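Local coordinates for protein aryl acylamidase (bacterium CSBL00001, PDB 4YJ6) that probably hydrolyses the amide bond of aryl acylamides, as a member of the amidase signature family of hydrolases, at residues I204-F209 against L252-D257. Sequence-based numbering, arbitrary orientation.
Sequences IGRVPF and LRVKLD
Two loops of the amidase signature fold meet where R206, in the connection between strands 198-201 and 223-228, slides its guanidinium between two leucines of the loop that follows helix 231-241. The evidence for a sandwich is direct: L256 CD1 sits over the centre of one face, 3.5 Å from R206 CZ, whereas L252 CD1 covers the opposite face nearer the rim, 3.6 Å from R206 NH1. V254 CG2 approaches NH1 obliquely. R206 starts extended, with CG opposite the backbone N (chi1 -177°), then bends at chi2 and chi3, which turns its end back toward 252-257 although CB points away. Its charge is met by D467, which forms a salt bridge with NE.

One direct hydrogen bond joins the two backbones, L252 N to G205 O, 2.9 Å long and nearly straight at 164°. At the backbone angles of G205 (phi 86°) a CB would press on the carbonyl oxygen of I204 and also run into L252 CG, so the absence of a side chain fits here. Water extends the junction: one molecule, in the guanidinium plane at its edge, accepts from R206 NH1 at 2.9 Å and donates to V254 O at 2.7 Å.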
# COMPACT_ATOMS: atom_id res chain seq x y z
N ILE A 204 2.73 -1.68 -13.51
CA ILE A 204 3.31 -0.38 -13.81
C ILE A 204 2.55 0.25 -15.02
O ILE A 204 2.25 -0.41 -16.03
CB ILE A 204 4.87 -0.46 -14.01
CG1 ILE A 204 5.46 0.95 -14.26
CG2 ILE A 204 5.22 -1.39 -15.22
CD1 ILE A 204 5.32 1.94 -13.01
N GLY A 205 2.26 1.55 -14.90
CA GLY A 205 1.52 2.27 -15.94
C GLY A 205 0.02 2.18 -15.86
O GLY A 205 -0.67 2.88 -16.61
N ARG A 206 -0.52 1.32 -15.00
CA ARG A 206 -1.96 1.14 -14.88
C ARG A 206 -2.62 2.34 -14.19
O ARG A 206 -3.63 2.85 -14.65
CB ARG A 206 -2.26 -0.16 -14.09
CG ARG A 206 -3.75 -0.49 -13.96
CD ARG A 206 -4.37 -0.81 -15.33
NE ARG A 206 -3.83 -2.07 -15.82
CZ ARG A 206 -3.69 -2.40 -17.10
NH1 ARG A 206 -4.00 -1.56 -18.08
NH2 ARG A 206 -3.22 -3.61 -17.42
N VAL A 207 -2.04 2.78 -13.08
CA VAL A 207 -2.49 4.01 -12.37
C VAL A 207 -1.39 5.06 -12.52
O VAL A 207 -0.21 4.77 -12.31
CB VAL A 207 -2.69 3.69 -10.86
CG1 VAL A 207 -3.07 4.96 -10.03
CG2 VAL A 207 -3.75 2.61 -10.69
N PRO A 208 -1.74 6.28 -12.92
CA PRO A 208 -0.69 7.28 -13.12
C PRO A 208 0.13 7.51 -11.85
O PRO A 208 -0.43 7.46 -10.75
CB PRO A 208 -1.48 8.59 -13.44
CG PRO A 208 -2.85 8.14 -13.88
CD PRO A 208 -3.11 6.78 -13.21
N PHE A 209 1.44 7.72 -12.00
CA PHE A 209 2.26 8.14 -10.87
C PHE A 209 3.02 9.37 -11.32
O PHE A 209 3.69 9.31 -12.36
CB PHE A 209 3.26 7.03 -10.47
CG PHE A 209 3.83 7.27 -9.09
CD1 PHE A 209 4.83 8.22 -8.91
CD2 PHE A 209 3.30 6.61 -8.00
CE1 PHE A 209 5.33 8.49 -7.63
CE2 PHE A 209 3.80 6.86 -6.69
CZ PHE A 209 4.82 7.81 -6.52
N LEU A 252 -0.21 3.42 -19.47
CA LEU A 252 -0.84 2.57 -20.47
C LEU A 252 -2.13 3.19 -20.99
O LEU A 252 -2.96 3.64 -20.22
CB LEU A 252 -1.23 1.24 -19.80
CG LEU A 252 -0.04 0.55 -19.14
CD1 LEU A 252 -0.54 -0.68 -18.35
CD2 LEU A 252 1.01 0.10 -20.15
N ARG A 253 -2.31 3.22 -22.31
CA ARG A 253 -3.50 3.84 -22.85
C ARG A 253 -4.56 2.76 -23.05
O ARG A 253 -4.90 2.38 -24.18
CB ARG A 253 -3.18 4.59 -24.14
CG ARG A 253 -4.33 5.56 -24.43
CD ARG A 253 -4.31 5.87 -25.80
NE ARG A 253 -3.52 7.04 -26.06
CZ ARG A 253 -4.00 8.29 -26.16
NH1 ARG A 253 -5.25 8.57 -25.94
NH2 ARG A 253 -3.17 9.28 -26.45
N VAL A 254 -5.04 2.21 -21.94
CA VAL A 254 -6.06 1.16 -22.00
C VAL A 254 -7.07 1.37 -20.89
O VAL A 254 -6.75 1.92 -19.84
CB VAL A 254 -5.50 -0.33 -22.09
CG1 VAL A 254 -3.99 -0.43 -22.38
CG2 VAL A 254 -6.02 -1.27 -21.00
N LYS A 255 -8.31 0.97 -21.19
CA LYS A 255 -9.41 1.10 -20.25
C LYS A 255 -9.90 -0.30 -19.91
O LYS A 255 -10.13 -1.12 -20.81
CB LYS A 255 -10.56 1.90 -20.87
CG LYS A 255 -10.12 3.27 -21.33
CD LYS A 255 -11.28 4.06 -21.90
CE LYS A 255 -10.83 5.47 -22.26
NZ LYS A 255 -11.98 6.27 -22.79
N LEU A 256 -10.04 -0.56 -18.61
CA LEU A 256 -10.49 -1.88 -18.13
C LEU A 256 -11.70 -1.71 -17.23
O LEU A 256 -11.93 -0.65 -16.66
CB LEU A 256 -9.39 -2.53 -17.29
CG LEU A 256 -8.08 -2.82 -18.00
CD1 LEU A 256 -7.06 -3.37 -16.98
CD2 LEU A 256 -8.31 -3.82 -19.14
N ASP A 257 -12.46 -2.79 -17.06
CA ASP A 257 -13.46 -2.81 -16.01
C ASP A 257 -13.02 -3.89 -15.02
O ASP A 257 -13.18 -5.08 -15.25
CB ASP A 257 -14.86 -3.11 -16.59
CG ASP A 257 -15.90 -3.32 -15.51
OD1 ASP A 257 -15.61 -3.08 -14.34
OD2 ASP A 257 -17.04 -3.76 -15.86
O HOH W 1 -4.91 1.17 -17.95
O HOH W 2 -3.45 3.44 -17.53